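Local coordinates for protein putative phosphatase (DUF442) (Shewanella putrefaciens CN-32, PDB 3GXH) that is probably a phosphatase of the dual-specificity and tyrosine phosphatase superfamily, with a substrate that is not established, at residues F33-L47 with E59-I73. Numbering follows the deposited sequence. Where two conformers were deposited one is given.
Sequences FSLLKQAGVDVVINL and EGKLVTQAGMDYVYI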
loop_
_atom_site.group_PDB
_atom_site.type_symbol
_atom_site.label_atom_id
_atom_site.label_comp_id
_atom_site.label_asym_id
_atom_site.label_seq_id
_atom_site.Cartn_x
_atom_site.Cartn_y
_atom_site.Cartn_z
ATOM N N PHE A 33 -14.656 1.511 1.024
ATOM C CA PHE A 33 -14.181 0.721 2.147
ATOM C C PHE A 33 -15.134 -0.428 2.442
ATOM O O PHE A 33 -14.695 -1.508 2.846
ATOM C CB PHE A 33 -13.988 1.591 3.381
ATOM C CG PHE A 33 -12.789 2.465 3.305
ATOM C CD1 PHE A 33 -11.523 1.914 3.213
ATOM C CD2 PHE A 33 -12.865 3.854 3.347
ATOM C CE1 PHE A 33 -10.358 2.708 3.121
ATOM C CE2 PHE A 33 -11.689 4.630 3.224
ATOM C CZ PHE A 33 -10.466 4.045 3.112
ATOM N N SER A 34 -16.431 -0.206 2.285
ATOM C CA SER A 34 -17.385 -1.321 2.420
ATOM C C SER A 34 -17.164 -2.404 1.368
ATOM O O SER A 34 -17.281 -3.606 1.653
ATOM C CB SER A 34 -18.818 -0.792 2.393
ATOM O OG SER A 34 -19.075 -0.104 3.623
ATOM N N LEU A 35 -16.840 -1.993 0.146
ATOM C CA LEU A 35 -16.573 -2.970 -0.925
ATOM C C LEU A 35 -15.326 -3.799 -0.563
ATOM O O LEU A 35 -15.273 -5.008 -0.764
ATOM C CB LEU A 35 -16.341 -2.272 -2.276
ATOM C CG LEU A 35 -17.519 -1.435 -2.799
ATOM C CD1 LEU A 35 -17.078 -0.812 -4.112
ATOM C CD2 LEU A 35 -18.738 -2.331 -3.003
ATOM N N LEU A 36 -14.312 -3.136 -0.016
ATOM C CA LEU A 36 -13.108 -3.827 0.452
ATOM C C LEU A 36 -13.442 -4.876 1.502
ATOM O O LEU A 36 -12.958 -6.029 1.418
ATOM C CB LEU A 36 -12.078 -2.830 0.998
ATOM C CG LEU A 36 -11.413 -2.045 -0.147
ATOM C CD1 LEU A 36 -10.843 -0.702 0.390
ATOM C CD2 LEU A 36 -10.294 -2.905 -0.864
ATOM N N LYS A 37 -14.244 -4.523 2.479
ATOM C CA LYS A 37 -14.635 -5.492 3.495
ATOM C C LYS A 37 -15.348 -6.690 2.853
ATOM O O LYS A 37 -15.094 -7.844 3.190
ATOM C CB LYS A 37 -15.547 -4.861 4.546
ATOM C CG LYS A 37 -16.095 -5.842 5.631
ATOM C CD LYS A 37 -14.978 -6.394 6.488
ATOM C CE LYS A 37 -15.499 -7.410 7.496
ATOM N NZ LYS A 37 -14.429 -7.771 8.497
ATOM N N GLN A 38 -16.283 -6.401 1.961
ATOM C CA GLN A 38 -17.072 -7.451 1.327
ATOM C C GLN A 38 -16.221 -8.389 0.503
ATOM O O GLN A 38 -16.569 -9.567 0.358
ATOM C CB GLN A 38 -18.182 -6.818 0.491
ATOM C CG GLN A 38 -19.295 -6.218 1.343
ATOM C CD GLN A 38 -20.110 -5.070 0.707
ATOM O OE1 GLN A 38 -20.754 -4.294 1.435
ATOM N NE2 GLN A 38 -20.100 -4.959 -0.616
ATOM N N ALA A 39 -15.105 -7.897 -0.031
ATOM C CA ALA A 39 -14.148 -8.728 -0.791
ATOM C C ALA A 39 -13.243 -9.560 0.102
ATOM O O ALA A 39 -12.479 -10.378 -0.392
ATOM C CB ALA A 39 -13.289 -7.870 -1.710
ATOM N N GLY A 40 -13.290 -9.321 1.403
ATOM C CA GLY A 40 -12.466 -10.090 2.332
ATOM C C GLY A 40 -11.225 -9.391 2.866
ATOM O O GLY A 40 -10.410 -10.020 3.555
ATOM N N VAL A 41 -11.059 -8.107 2.575
ATOM C CA VAL A 41 -9.933 -7.397 3.128
ATOM C C VAL A 41 -10.105 -7.269 4.657
ATOM O O VAL A 41 -11.194 -6.931 5.148
ATOM C CB VAL A 41 -9.716 -6.006 2.489
ATOM C CG1 VAL A 41 -8.558 -5.224 3.172
ATOM C CG2 VAL A 41 -9.453 -6.197 0.979
ATOM N N ASP A 42 -9.030 -7.532 5.427
ATOM C CA ASP A 42 -9.062 -7.516 6.881
ATOM C C ASP A 42 -8.424 -6.248 7.473
ATOM O O ASP A 42 -8.823 -5.823 8.547
ATOM C CB ASP A 42 -8.276 -8.716 7.422
ATOM C CG ASP A 42 -8.856 -10.040 7.038
ATOM O OD1 ASP A 42 -10.056 -10.269 7.298
ATOM O OD2 ASP A 42 -8.124 -10.906 6.455
ATOM N N VAL A 43 -7.386 -5.725 6.812
ATOM C CA VAL A 43 -6.583 -4.650 7.378
ATOM C C VAL A 43 -6.324 -3.641 6.272
ATOM O O VAL A 43 -6.011 -4.014 5.126
ATOM C CB VAL A 43 -5.233 -5.201 7.818
ATOM C CG1 VAL A 43 -4.407 -4.087 8.527
ATOM C CG2 VAL A 43 -5.337 -6.498 8.663
ATOM N N VAL A 44 -6.424 -2.349 6.610
ATOM C CA VAL A 44 -6.044 -1.294 5.714
ATOM C C VAL A 44 -4.851 -0.556 6.300
ATOM O O VAL A 44 -4.946 -0.116 7.467
ATOM C CB VAL A 44 -7.192 -0.289 5.505
ATOM C CG1 VAL A 44 -6.709 0.899 4.649
ATOM C CG2 VAL A 44 -8.387 -0.971 4.819
ATOM N N ILE A 45 -3.763 -0.466 5.546
ATOM C CA ILE A 45 -2.541 0.241 5.908
ATOM C C ILE A 45 -2.472 1.472 5.032
ATOM O O ILE A 45 -2.365 1.373 3.825
ATOM C CB ILE A 45 -1.273 -0.630 5.796
ATOM C CG1 ILE A 45 -1.445 -1.916 6.615
ATOM C CG2 ILE A 45 -0.056 0.211 6.204
ATOM C CD1 ILE A 45 -0.263 -2.851 6.473
ATOM N N ASN A 46 -2.584 2.645 5.661
ATOM C CA ASN A 46 -2.666 3.940 4.980
ATOM C C ASN A 46 -1.346 4.643 5.107
ATOM O O ASN A 46 -0.866 4.916 6.208
ATOM C CB ASN A 46 -3.747 4.775 5.646
ATOM C CG ASN A 46 -3.906 6.143 5.043
ATOM O OD1 ASN A 46 -3.400 6.433 3.924
ATOM N ND2 ASN A 46 -4.569 7.019 5.817
ATOM N N LEU A 47 -0.720 4.898 3.949
ATOM C CA LEU A 47 0.573 5.631 3.844
ATOM C C LEU A 47 0.409 7.117 3.509
ATOM O O LEU A 47 1.393 7.824 3.410
ATOM C CB LEU A 47 1.489 4.989 2.792
ATOM C CG LEU A 47 1.732 3.500 2.891
ATOM C CD1 LEU A 47 2.654 3.037 1.773
ATOM C CD2 LEU A 47 2.270 3.042 4.266
ATOM N N GLU A 59 -9.844 8.734 8.351
ATOM C CA GLU A 59 -9.895 7.503 7.603
ATOM C C GLU A 59 -10.117 6.312 8.528
ATOM O O GLU A 59 -10.854 5.369 8.186
ATOM C CB GLU A 59 -8.670 7.302 6.726
ATOM C CG GLU A 59 -8.775 5.959 5.965
ATOM C CD GLU A 59 -7.770 5.767 4.886
ATOM O OE1 GLU A 59 -7.563 6.665 4.047
ATOM O OE2 GLU A 59 -7.202 4.639 4.866
ATOM N N GLY A 60 -9.449 6.323 9.675
ATOM C CA GLY A 60 -9.582 5.179 10.577
ATOM C C GLY A 60 -10.995 4.905 11.039
ATOM O O GLY A 60 -11.388 3.751 11.247
ATOM N N LYS A 61 -11.778 5.971 11.234
ATOM C CA LYS A 61 -13.162 5.837 11.532
ATOM C C LYS A 61 -13.882 5.084 10.420
ATOM O O LYS A 61 -14.655 4.157 10.650
ATOM C CB LYS A 61 -13.805 7.206 11.773
ATOM C CG LYS A 61 -15.279 7.149 12.093
ATOM C CD LYS A 61 -15.853 8.566 12.350
ATOM C CE LYS A 61 -17.350 8.521 12.718
ATOM N NZ LYS A 61 -18.256 8.416 11.542
ATOM N N LEU A 62 -13.622 5.484 9.179
ATOM C CA LEU A 62 -14.266 4.822 8.052
ATOM C C LEU A 62 -13.868 3.348 7.956
ATOM O O LEU A 62 -14.705 2.473 7.675
ATOM C CB LEU A 62 -13.946 5.521 6.736
ATOM C CG LEU A 62 -14.213 7.030 6.668
ATOM C CD1 LEU A 62 -13.888 7.583 5.231
ATOM C CD2 LEU A 62 -15.603 7.347 7.095
ATOM N N VAL A 63 -12.587 3.068 8.175
ATOM C CA VAL A 63 -12.053 1.706 8.045
ATOM C C VAL A 63 -12.633 0.832 9.147
ATOM O O VAL A 63 -13.094 -0.289 8.911
ATOM C CB VAL A 63 -10.516 1.683 8.015
ATOM C CG1 VAL A 63 -9.950 0.256 8.209
ATOM C CG2 VAL A 63 -10.020 2.350 6.729
ATOM N N THR A 64 -12.613 1.312 10.370
ATOM C CA THR A 64 -13.073 0.491 11.516
ATOM C C THR A 64 -14.594 0.352 11.489
ATOM O O THR A 64 -15.106 -0.752 11.758
ATOM C CB THR A 64 -12.452 0.954 12.855
ATOM O OG1 THR A 64 -12.839 2.275 13.099
ATOM C CG2 THR A 64 -10.896 0.780 12.839
ATOM N N GLN A 65 -15.318 1.381 11.049
ATOM C CA GLN A 65 -16.773 1.300 10.823
ATOM C C GLN A 65 -17.150 0.251 9.786
ATOM O O GLN A 65 -18.208 -0.359 9.892
ATOM C CB GLN A 65 -17.353 2.642 10.350
ATOM C CG GLN A 65 -17.657 3.596 11.485
ATOM C CD GLN A 65 -18.211 4.928 11.010
ATOM O OE1 GLN A 65 -18.175 5.255 9.814
ATOM N NE2 GLN A 65 -18.692 5.725 11.953
ATOM N N ALA A 66 -16.299 0.072 8.766
ATOM C CA ALA A 66 -16.511 -0.909 7.705
ATOM C C ALA A 66 -16.077 -2.309 8.157
ATOM O O ALA A 66 -16.158 -3.233 7.364
ATOM C CB ALA A 66 -15.766 -0.496 6.459
ATOM N N GLY A 67 -15.639 -2.469 9.403
ATOM C CA GLY A 67 -15.255 -3.759 9.954
ATOM C C GLY A 67 -13.843 -4.271 9.740
ATOM O O GLY A 67 -13.571 -5.470 9.852
HETATM N N MSE A 68 -12.924 -3.354 9.464
HETATM C CA MSE A 68 -11.542 -3.704 9.253
HETATM C C MSE A 68 -10.584 -3.047 10.227
HETATM O O MSE A 68 -10.956 -2.081 10.907
HETATM C CB MSE A 68 -11.126 -3.305 7.831
HETATM C CG MSE A 68 -11.886 -4.033 6.766
HETATM SE SE MSE A 68 -11.539 -3.507 4.930
HETATM C CE MSE A 68 -12.282 -1.685 5.058
ATOM N N ASP A 69 -9.381 -3.592 10.339
ATOM C CA ASP A 69 -8.355 -3.037 11.201
ATOM C C ASP A 69 -7.639 -1.935 10.419
ATOM O O ASP A 69 -7.551 -1.999 9.191
ATOM C CB ASP A 69 -7.323 -4.119 11.576
ATOM C CG ASP A 69 -7.864 -5.177 12.472
ATOM O OD1 ASP A 69 -8.823 -4.924 13.207
ATOM O OD2 ASP A 69 -7.264 -6.274 12.440
ATOM N N TYR A 70 -7.170 -0.906 11.125
ATOM C CA TYR A 70 -6.576 0.268 10.538
ATOM C C TYR A 70 -5.164 0.490 11.074
ATOM O O TYR A 70 -4.960 0.499 12.283
ATOM C CB TYR A 70 -7.447 1.491 10.870
ATOM C CG TYR A 70 -6.922 2.773 10.286
ATOM C CD1 TYR A 70 -6.869 2.920 8.909
ATOM C CD2 TYR A 70 -6.456 3.814 11.083
ATOM C CE1 TYR A 70 -6.401 4.077 8.316
ATOM C CE2 TYR A 70 -5.995 4.985 10.485
ATOM C CZ TYR A 70 -6.006 5.132 9.111
ATOM O OH TYR A 70 -5.510 6.283 8.495
ATOM N N VAL A 71 -4.207 0.663 10.180
ATOM C CA VAL A 71 -2.818 1.020 10.486
ATOM C C VAL A 71 -2.454 2.273 9.716
ATOM O O VAL A 71 -2.644 2.307 8.463
ATOM C CB VAL A 71 -1.851 -0.139 10.168
ATOM C CG1 VAL A 71 -0.445 0.220 10.640
ATOM C CG2 VAL A 71 -2.338 -1.469 10.739
ATOM N N TYR A 72 -1.906 3.287 10.392
ATOM C CA TYR A 72 -1.548 4.551 9.788
ATOM C C TYR A 72 -0.042 4.742 9.892
ATOM O O TYR A 72 0.505 4.868 10.971
ATOM C CB TYR A 72 -2.273 5.684 10.524
ATOM C CG TYR A 72 -1.932 7.075 10.086
ATOM C CD1 TYR A 72 -2.078 7.449 8.731
ATOM C CD2 TYR A 72 -1.483 8.006 10.964
ATOM C CE1 TYR A 72 -1.847 8.730 8.360
ATOM C CE2 TYR A 72 -1.193 9.314 10.559
ATOM C CZ TYR A 72 -1.385 9.661 9.249
ATOM O OH TYR A 72 -1.105 10.977 8.843
ATOM N N ILE A 73 0.625 4.747 8.742
ATOM C CA ILE A 73 2.064 4.931 8.597
ATOM C C ILE A 73 2.283 6.013 7.543
ATOM O O ILE A 73 2.560 5.699 6.374
ATOM C CB ILE A 73 2.782 3.587 8.268
ATOM C CG1 ILE A 73 2.482 2.528 9.304
ATOM C CG2 ILE A 73 4.320 3.802 8.134
ATOM C CD1 ILE A 73 2.954 1.134 8.971
#
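Asn46 and Tyr70 both carry CG anti to the backbone N (chi1 179° and -179°), which sends amide and phenol off the same face of the parallel sheet and brings the amide nitrogen to the hydroxyl. Asn46 ND2 donates to Tyr70 OH over 2.9 Å, with the hydroxyl lying in the amide plane and the N-H almost straight at 173°. The Tyr70 ring is backed by the CA of Gly60, over its centre. Beneath this pair runs a regular parallel ladder, Val43 to Asn46 against Asp69 to Tyr72, in which Val44 and Asn46 each give their N-H and accept through their O, as in Val44 N to Asp69 O at 2.8 Å.

Phe33 turns its ring under helix 59-65: Val63 CG2 sits over one face in a CH-pi contact, 3.6 Å from Phe33 CE1, while the Leu62 and Glu59 side chains cross it at about a right angle. The selenomethionine Met68 bends at its last torsion, its SE against Val41 and Leu36 and its CE 4.0 Å from Val44 CG2, filling the wedge between helix 33-38 and the sheet. At the exposed end of the contact, Lys37 runs past Ala66 O to bond Gly67 O through NZ at 2.8 Å, from above the carbonyl plane.

Strand 43-46, helix 59-65 and strand 69-72 form a beta-alpha-beta crossover. Strand 69-72 is one edge of the sheet, whereas strand 43-46 also pairs with strand 100-103, whose His103 is hydrogen-bonded through NE2 to Glu59 OE2. Helices 30-38 and 59-65 pack on the face that bears Val44; helix 82-94 covers Ile45, Val71 and Ile73 on the other.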